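Local structure of regulatory protein LEU3 (Saccharomyces cerevisiae, 2ER8) at residues C6-Q11 with K32-I37; Q11-C16 with R44-A49. The protein controls RNA levels of leucine-specific genes in yeast, here represented by its DNA-binding domain, a fungal zinc binuclear cluster bound to a DNA duplex. All blocks are in the same frame, centred on the assembly; numbering follows the deposited sequence.

Interaction 1 of 2, residues C6-Q11 with K32-I37; sequences CVECRQ and KNVPCI. With ZN (zinc ion), chain I; ZN (zinc ion), chain J; nucleotides of chain A.
The two-zinc, six-cysteine cluster ties Cys-6 to Cys-36: the Cys-36 SG lies 2.3 Å from the zinc ion of chain I, and the Cys-6 SG bridges this ion at 2.4 Å and the zinc ion of chain J at 2.6 Å. With SG between the backbone N and the carbonyl carbon (chi1 80°), Cys-6 also N-caps helix 7-11, its SG accepting from Cys-9 N at an N-H...S angle of 169°. Beside the metals, Val-7 N donates to Ile-37 O at 2.8 Å, and one water accepts from both Glu-8 N and Ile-37 N. Further along, Glu-8 and Lys-32 cross at about a right angle in a salt bridge; Lys-32 NZ meets Glu-8 OE2 at 3.0 Å from above the carboxylate plane. Arg-10 points to the DNA, where its NH2 grips OP1 of DA7 of chain A at 2.9 Å, in the guanidinium plane, while its NH1 reaches Arg-40 O. Were Arg-10 an alanine, the DA7 phosphate would probably lose this charged partner and the Arg-40 carbonyl this donor. Cys-26 and Cys-29 complete the chain I site, Cys-9, Cys-16 and Cys-26 the other, and segment 32-37 leads from helix 27-31 back against the start of helix 7-11.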
loop_
_atom_site.group_PDB
_atom_site.type_symbol
_atom_site.label_atom_id
_atom_site.label_comp_id
_atom_site.label_asym_id
_atom_site.label_seq_id
_atom_site.Cartn_x
_atom_site.Cartn_y
_atom_site.Cartn_z
ATOM N N CYS E 6 4.075 16.041 -0.736
ATOM C CA CYS E 6 4.418 16.941 0.341
ATOM C C CYS E 6 3.811 16.435 1.624
ATOM O O CYS E 6 2.824 15.704 1.621
ATOM C CB CYS E 6 3.883 18.327 0.062
ATOM S SG CYS E 6 2.188 18.435 0.455
ATOM N N VAL E 7 4.420 16.839 2.724
ATOM C CA VAL E 7 3.985 16.451 4.045
ATOM C C VAL E 7 2.494 16.387 4.209
ATOM O O VAL E 7 1.960 15.340 4.473
ATOM C CB VAL E 7 4.502 17.428 5.061
ATOM C CG1 VAL E 7 4.107 17.004 6.435
ATOM C CG2 VAL E 7 5.993 17.530 4.920
ATOM N N GLU E 8 1.830 17.526 4.066
ATOM C CA GLU E 8 0.386 17.599 4.234
ATOM C C GLU E 8 -0.360 16.602 3.384
ATOM O O GLU E 8 -1.265 15.948 3.882
ATOM C CB GLU E 8 -0.123 19.004 3.929
ATOM C CG GLU E 8 -1.566 19.216 4.320
ATOM C CD GLU E 8 -1.884 18.681 5.731
ATOM O OE1 GLU E 8 -1.001 18.756 6.617
ATOM O OE2 GLU E 8 -3.016 18.193 5.971
ATOM N N CYS E 9 -0.007 16.474 2.112
ATOM C CA CYS E 9 -0.703 15.504 1.286
ATOM C C CYS E 9 -0.479 14.097 1.766
ATOM O O CYS E 9 -1.388 13.279 1.724
ATOM C CB CYS E 9 -0.295 15.660 -0.142
ATOM S SG CYS E 9 -1.071 17.148 -0.652
ATOM N N ARG E 10 0.716 13.811 2.266
ATOM C CA ARG E 10 1.006 12.479 2.833
ATOM C C ARG E 10 0.181 12.208 4.075
ATOM O O ARG E 10 -0.330 11.120 4.268
ATOM C CB ARG E 10 2.459 12.347 3.230
ATOM C CG ARG E 10 3.335 11.998 2.082
ATOM C CD ARG E 10 4.696 11.639 2.553
ATOM N NE ARG E 10 5.475 11.142 1.434
ATOM C CZ ARG E 10 6.765 10.870 1.519
ATOM N NH1 ARG E 10 7.386 11.052 2.679
ATOM N NH2 ARG E 10 7.424 10.435 0.454
ATOM N N GLN E 11 0.103 13.205 4.940
ATOM C CA GLN E 11 -0.686 13.128 6.154
ATOM C C GLN E 11 -2.153 12.861 5.800
ATOM O O GLN E 11 -2.848 12.083 6.483
ATOM C CB GLN E 11 -0.569 14.445 6.911
ATOM C CG GLN E 11 -1.503 14.544 8.115
ATOM C CD GLN E 11 -1.254 13.472 9.148
ATOM O OE1 GLN E 11 -0.092 13.106 9.389
ATOM N NE2 GLN E 11 -2.343 12.969 9.790
ATOM N N LYS E 32 -5.705 24.877 1.537
ATOM C CA LYS E 32 -5.799 24.781 2.996
ATOM C C LYS E 32 -5.049 25.959 3.612
ATOM O O LYS E 32 -4.975 26.096 4.827
ATOM C CB LYS E 32 -5.165 23.478 3.495
ATOM C CG LYS E 32 -5.832 22.219 3.009
ATOM C CD LYS E 32 -5.289 20.998 3.736
ATOM C CE LYS E 32 -5.483 21.132 5.257
ATOM N NZ LYS E 32 -5.534 19.814 5.964
ATOM N N ASN E 33 -4.479 26.798 2.759
ATOM C CA ASN E 33 -3.724 27.954 3.215
ATOM C C ASN E 33 -2.679 27.542 4.249
ATOM O O ASN E 33 -2.588 28.114 5.337
ATOM C CB ASN E 33 -4.664 28.983 3.822
ATOM C CG ASN E 33 -3.975 30.298 4.083
ATOM O OD1 ASN E 33 -4.529 31.183 4.734
ATOM N ND2 ASN E 33 -2.754 30.438 3.566
ATOM N N VAL E 34 -1.893 26.531 3.897
ATOM C CA VAL E 34 -0.845 26.030 4.773
ATOM C C VAL E 34 0.424 25.807 3.974
ATOM O O VAL E 34 0.399 25.616 2.754
ATOM C CB VAL E 34 -1.235 24.696 5.453
ATOM C CG1 VAL E 34 -2.390 24.916 6.398
ATOM C CG2 VAL E 34 -1.603 23.665 4.401
ATOM N N PRO E 35 1.559 25.839 4.667
ATOM C CA PRO E 35 2.879 25.646 4.073
ATOM C C PRO E 35 3.041 24.279 3.410
ATOM O O PRO E 35 2.818 23.236 4.033
ATOM C CB PRO E 35 3.817 25.829 5.263
ATOM C CG PRO E 35 3.074 26.774 6.129
ATOM C CD PRO E 35 1.675 26.232 6.078
ATOM N N CYS E 36 3.438 24.284 2.144
ATOM C CA CYS E 36 3.640 23.033 1.435
ATOM C C CYS E 36 5.089 22.589 1.641
ATOM O O CYS E 36 5.976 22.938 0.858
ATOM C CB CYS E 36 3.351 23.225 -0.046
ATOM S SG CYS E 36 3.534 21.745 -1.009
ATOM N N ILE E 37 5.323 21.809 2.688
ATOM C CA ILE E 37 6.668 21.361 2.988
ATOM C C ILE E 37 6.970 19.978 2.447
ATOM O O ILE E 37 6.095 19.126 2.444
ATOM C CB ILE E 37 6.866 21.348 4.495
ATOM C CG1 ILE E 37 6.592 22.748 5.045
ATOM C CG2 ILE E 37 8.269 20.921 4.826
ATOM C CD1 ILE E 37 6.735 22.894 6.545
HETATM ZN ZN ZN I . 1.724 20.709 -0.083
HETATM ZN ZN ZN J . 0.820 18.200 -1.709
ATOM P P DA A 7 4.750 9.072 -1.646
ATOM O OP1 DA A 7 5.713 10.161 -1.877
ATOM O OP2 DA A 7 4.035 9.017 -0.341
ATOM O "O5'" DA A 7 3.647 9.110 -2.790
ATOM C "C5'" DA A 7 4.034 9.078 -4.135
ATOM C "C4'" DA A 7 2.843 8.832 -5.027
ATOM O "O4'" DA A 7 2.286 7.526 -4.734
ATOM C "C3'" DA A 7 1.703 9.819 -4.793
ATOM O "O3'" DA A 7 0.989 10.037 -6.022
ATOM C "C2'" DA A 7 0.872 9.122 -3.733
ATOM C "C1'" DA A 7 1.011 7.649 -4.140
ATOM N N9 DA A 7 0.924 6.650 -3.085
ATOM C C8 DA A 7 1.589 6.681 -1.887
ATOM N N7 DA A 7 1.292 5.689 -1.077
ATOM C C5 DA A 7 0.383 4.923 -1.802
ATOM C C6 DA A 7 -0.318 3.716 -1.479
ATOM N N6 DA A 7 -0.199 3.071 -0.309
ATOM N N1 DA A 7 -1.156 3.209 -2.412
ATOM C C2 DA A 7 -1.291 3.888 -3.584
ATOM N N3 DA A 7 -0.688 5.036 -3.999
ATOM C C4 DA A 7 0.151 5.500 -3.044
HETATM O O HOH W 1 3.102 20.045 3.830
#

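Interaction 2 of 2, residues Q11-C16 with R44-A49; sequences QQKSKC and RTYKRA. With ZN (zinc ion), chain J; nucleotides of chain B; nucleotides of chain A.
Gln-11 and Arg-44 meet through flat groups turned 47° apart, the side chains crossing at about a right angle. At the guanidinium edge, near its plane, lie Gln-11 O and OP2 of DC3 of chain B, and Arg-44 NH2 stands 3.6 Å above the Tyr-46 ring plane, over the ring centre. The contact fastens the linker ahead of helix 47-66 to the end of helix 7-11 in the zinc cluster, where a Schellman motif with Lys-13 as its C-prime residue closes the helix. Arg-44 NH1 donates to Gln-11 O, in the carbonyl plane, the bend at chi3 (107°) bringing the guanidinium to it; NH2 is placed very close to OP2 of DC3, a hydrogen bond whose modelled length is doubtful. The Gln-11 amide returns the grip: NE2 donates to Thr-45 O at 3.0 Å, in the carbonyl plane and close to its own amide plane. Beyond the helix end the chain faces the bases, as expected of a family that reads CGG half-sites. Gln-12 O accepts from N4 of DC3 of chain B at 3.0 Å. Lys-13 O takes a cytosine N4, and Lys-13 NZ, at the end of an extended chain, is bonded to N7 and O6 of a guanine. On the linker side, Lys-47 N, in the first turn after the N-cap Tyr-46, donates to OP2 of DC3 at 2.8 Å; its NZ reaches OP1 of DC2 of chain B at 2.9 Å. At the far end of segment 11-16, Cys-16 binds the zinc ion of chain J through SG, while its N donates to OP2 of DC8 of chain A at 3.1 Å.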
loop_
_atom_site.group_PDB
_atom_site.type_symbol
_atom_site.label_atom_id
_atom_site.label_comp_id
_atom_site.label_asym_id
_atom_site.label_seq_id
_atom_site.Cartn_x
_atom_site.Cartn_y
_atom_site.Cartn_z
ATOM N N GLN E 11 0.103 13.205 4.940
ATOM C CA GLN E 11 -0.686 13.128 6.154
ATOM C C GLN E 11 -2.153 12.861 5.800
ATOM O O GLN E 11 -2.848 12.083 6.483
ATOM C CB GLN E 11 -0.569 14.445 6.911
ATOM C CG GLN E 11 -1.503 14.544 8.115
ATOM C CD GLN E 11 -1.254 13.472 9.148
ATOM O OE1 GLN E 11 -0.092 13.106 9.389
ATOM N NE2 GLN E 11 -2.343 12.969 9.790
ATOM N N GLN E 12 -2.622 13.498 4.728
ATOM C CA GLN E 12 -4.016 13.306 4.314
ATOM C C GLN E 12 -4.202 12.256 3.173
ATOM O O GLN E 12 -5.301 12.089 2.623
ATOM C CB GLN E 12 -4.643 14.652 3.919
ATOM C CG GLN E 12 -4.477 15.738 4.927
ATOM C CD GLN E 12 -4.987 15.365 6.275
ATOM O OE1 GLN E 12 -5.914 14.587 6.382
ATOM N NE2 GLN E 12 -4.413 15.948 7.325
ATOM N N LYS E 13 -3.132 11.536 2.843
ATOM C CA LYS E 13 -3.187 10.531 1.788
ATOM C C LYS E 13 -3.928 11.103 0.595
ATOM O O LYS E 13 -4.690 10.402 -0.066
ATOM C CB LYS E 13 -3.897 9.268 2.270
ATOM C CG LYS E 13 -3.086 8.411 3.184
ATOM C CD LYS E 13 -3.820 7.114 3.482
ATOM C CE LYS E 13 -2.944 6.161 4.231
ATOM N NZ LYS E 13 -3.563 4.809 4.428
ATOM N N SER E 14 -3.706 12.384 0.321
ATOM C CA SER E 14 -4.352 13.051 -0.813
ATOM C C SER E 14 -3.392 13.241 -2.012
ATOM O O SER E 14 -2.147 13.315 -1.843
ATOM C CB SER E 14 -4.910 14.417 -0.366
ATOM O OG SER E 14 -3.871 15.320 -0.039
ATOM N N LYS E 15 -3.969 13.318 -3.215
ATOM C CA LYS E 15 -3.151 13.537 -4.392
ATOM C C LYS E 15 -2.408 14.875 -4.257
ATOM O O LYS E 15 -3.011 15.944 -4.034
ATOM C CB LYS E 15 -3.996 13.555 -5.649
ATOM C CG LYS E 15 -3.144 13.682 -6.874
ATOM C CD LYS E 15 -3.976 14.018 -8.066
ATOM C CE LYS E 15 -3.075 14.347 -9.223
ATOM N NZ LYS E 15 -2.032 13.289 -9.335
ATOM N N CYS E 16 -1.088 14.791 -4.384
ATOM C CA CYS E 16 -0.233 15.957 -4.274
ATOM C C CYS E 16 0.454 16.216 -5.593
ATOM O O CYS E 16 1.007 15.319 -6.208
ATOM C CB CYS E 16 0.806 15.745 -3.183
ATOM S SG CYS E 16 2.188 16.839 -3.272
ATOM N N ARG E 44 3.337 9.575 7.804
ATOM C CA ARG E 44 2.028 10.042 8.253
ATOM C C ARG E 44 1.892 9.822 9.743
ATOM O O ARG E 44 2.798 9.325 10.391
ATOM C CB ARG E 44 0.942 9.249 7.522
ATOM C CG ARG E 44 -0.403 9.878 7.513
ATOM C CD ARG E 44 -1.386 9.047 6.765
ATOM N NE ARG E 44 -2.307 8.408 7.682
ATOM C CZ ARG E 44 -3.242 9.044 8.375
ATOM N NH1 ARG E 44 -3.400 10.348 8.268
ATOM N NH2 ARG E 44 -4.030 8.365 9.174
ATOM N N THR E 45 0.754 10.206 10.294
ATOM C CA THR E 45 0.505 9.991 11.712
ATOM C C THR E 45 -0.984 9.717 11.912
ATOM O O THR E 45 -1.823 10.496 11.472
ATOM C CB THR E 45 0.985 11.187 12.587
ATOM O OG1 THR E 45 0.071 11.374 13.670
ATOM C CG2 THR E 45 1.119 12.461 11.783
ATOM N N TYR E 46 -1.275 8.579 12.529
ATOM C CA TYR E 46 -2.668 8.126 12.748
ATOM C C TYR E 46 -3.329 8.890 13.915
ATOM O O TYR E 46 -3.114 8.567 15.086
ATOM C CB TYR E 46 -2.689 6.597 12.948
ATOM C CG TYR E 46 -2.468 5.923 11.622
ATOM C CD1 TYR E 46 -1.235 6.037 10.987
ATOM C CD2 TYR E 46 -3.452 5.173 11.000
ATOM C CE1 TYR E 46 -0.975 5.485 9.740
ATOM C CE2 TYR E 46 -3.222 4.605 9.723
ATOM C CZ TYR E 46 -1.985 4.773 9.087
ATOM O OH TYR E 46 -1.764 4.255 7.837
ATOM N N LYS E 47 -4.149 9.879 13.573
ATOM C CA LYS E 47 -4.823 10.729 14.533
ATOM C C LYS E 47 -5.795 10.011 15.456
ATOM O O LYS E 47 -5.664 10.077 16.663
ATOM C CB LYS E 47 -5.576 11.839 13.799
ATOM C CG LYS E 47 -4.722 12.643 12.836
ATOM C CD LYS E 47 -3.539 13.304 13.531
ATOM C CE LYS E 47 -3.165 14.620 12.853
ATOM N NZ LYS E 47 -4.247 15.633 12.955
ATOM N N ARG E 48 -6.770 9.330 14.866
ATOM C CA ARG E 48 -7.824 8.602 15.584
ATOM C C ARG E 48 -7.274 7.682 16.668
ATOM O O ARG E 48 -7.832 7.580 17.767
ATOM C CB ARG E 48 -8.653 7.805 14.576
ATOM C CG ARG E 48 -10.105 7.595 14.948
ATOM C CD ARG E 48 -10.918 7.264 13.699
ATOM N NE ARG E 48 -10.943 8.377 12.749
ATOM C CZ ARG E 48 -11.531 8.330 11.555
ATOM N NH1 ARG E 48 -12.136 7.227 11.157
ATOM N NH2 ARG E 48 -11.542 9.390 10.759
ATOM N N ALA E 49 -6.179 7.002 16.352
ATOM C CA ALA E 49 -5.535 6.122 17.317
ATOM C C ALA E 49 -5.011 6.953 18.501
ATOM O O ALA E 49 -5.426 6.754 19.649
ATOM C CB ALA E 49 -4.392 5.389 16.646
HETATM ZN ZN ZN J . 0.820 18.200 -1.709
ATOM P P DC B 3 -6.449 8.781 11.286
ATOM O OP1 DC B 3 -6.648 8.256 12.685
ATOM O OP2 DC B 3 -5.140 9.451 10.938
ATOM O "O5'" DC B 3 -6.664 7.525 10.341
ATOM C "C5'" DC B 3 -7.431 7.675 9.179
ATOM C "C4'" DC B 3 -7.930 6.337 8.711
ATOM O "O4'" DC B 3 -8.525 6.600 7.434
ATOM C "C3'" DC B 3 -6.825 5.331 8.454
ATOM O "O3'" DC B 3 -7.448 4.042 8.478
ATOM C "C2'" DC B 3 -6.389 5.702 7.049
ATOM C "C1'" DC B 3 -7.688 6.126 6.403
ATOM N N1 DC B 3 -7.581 7.191 5.398
ATOM C C2 DC B 3 -8.403 7.097 4.261
ATOM O O2 DC B 3 -9.166 6.115 4.146
ATOM N N3 DC B 3 -8.349 8.070 3.329
ATOM C C4 DC B 3 -7.522 9.099 3.485
ATOM N N4 DC B 3 -7.516 10.029 2.516
ATOM C C5 DC B 3 -6.664 9.216 4.638
ATOM C C6 DC B 3 -6.727 8.246 5.559
ATOM P P DC A 8 -0.056 11.256 -6.144
ATOM O OP1 DC A 8 0.139 12.103 -7.371
ATOM O OP2 DC A 8 -0.079 11.865 -4.764
ATOM O "O5'" DC A 8 -1.413 10.487 -6.351
ATOM C "C5'" DC A 8 -1.522 9.219 -5.778
ATOM C "C4'" DC A 8 -2.919 8.708 -5.929
ATOM O "O4'" DC A 8 -3.081 7.640 -4.974
ATOM C "C3'" DC A 8 -3.966 9.746 -5.564
ATOM O "O3'" DC A 8 -5.098 9.445 -6.391
ATOM C "C2'" DC A 8 -4.123 9.547 -4.062
ATOM C "C1'" DC A 8 -3.904 8.047 -3.898
ATOM N N1 DC A 8 -3.245 7.598 -2.655
ATOM C C2 DC A 8 -3.559 6.341 -2.182
ATOM O O2 DC A 8 -4.320 5.631 -2.864
ATOM N N3 DC A 8 -3.025 5.912 -1.010
ATOM C C4 DC A 8 -2.195 6.698 -0.328
ATOM N N4 DC A 8 -1.714 6.232 0.831
ATOM C C5 DC A 8 -1.825 7.988 -0.806
ATOM C C6 DC A 8 -2.374 8.397 -1.968
ATOM P P DC B 2 -7.198 15.356 10.870
ATOM O OP1 DC B 2 -7.091 15.809 12.294
ATOM O OP2 DC B 2 -6.030 15.560 9.932
ATOM O "O5'" DC B 2 -7.614 13.816 10.905
ATOM C "C5'" DC B 2 -8.359 13.272 9.831
ATOM C "C4'" DC B 2 -8.683 11.816 10.068
ATOM O "O4'" DC B 2 -9.515 11.439 8.959
ATOM C "C3'" DC B 2 -7.479 10.887 10.002
ATOM O "O3'" DC B 2 -7.702 9.716 10.819
ATOM C "C2'" DC B 2 -7.385 10.581 8.517
ATOM C "C1'" DC B 2 -8.835 10.583 8.084
ATOM N N1 DC B 2 -9.093 11.093 6.750
ATOM C C2 DC B 2 -9.997 10.378 5.910
ATOM O O2 DC B 2 -10.591 9.368 6.373
ATOM N N3 DC B 2 -10.208 10.819 4.643
ATOM C C4 DC B 2 -9.555 11.896 4.196
ATOM N N4 DC B 2 -9.766 12.276 2.938
ATOM C C5 DC B 2 -8.654 12.646 5.033
ATOM C C6 DC B 2 -8.456 12.213 6.289
#

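The two interactions lie with centres about 10 Å apart and meet at Gln-11, the last residue of helix 7-11 and a member of both. Along the chain their segments alternate, in the order 6-11, 11-16, 32-37, 44-49. Interaction 1 closes the metal cluster at the start of that helix, whereas interaction 2 joins the helix's end to the linker before helix 47-66. They touch directly, for Cys-9 O lies 2.9 Å from Ser-14 N, and the zinc ion of chain J takes cysteines from both. The cluster and the root of the long helix are therefore held to one short helix, with phosphates on both DNA strands contacted from it and the linker.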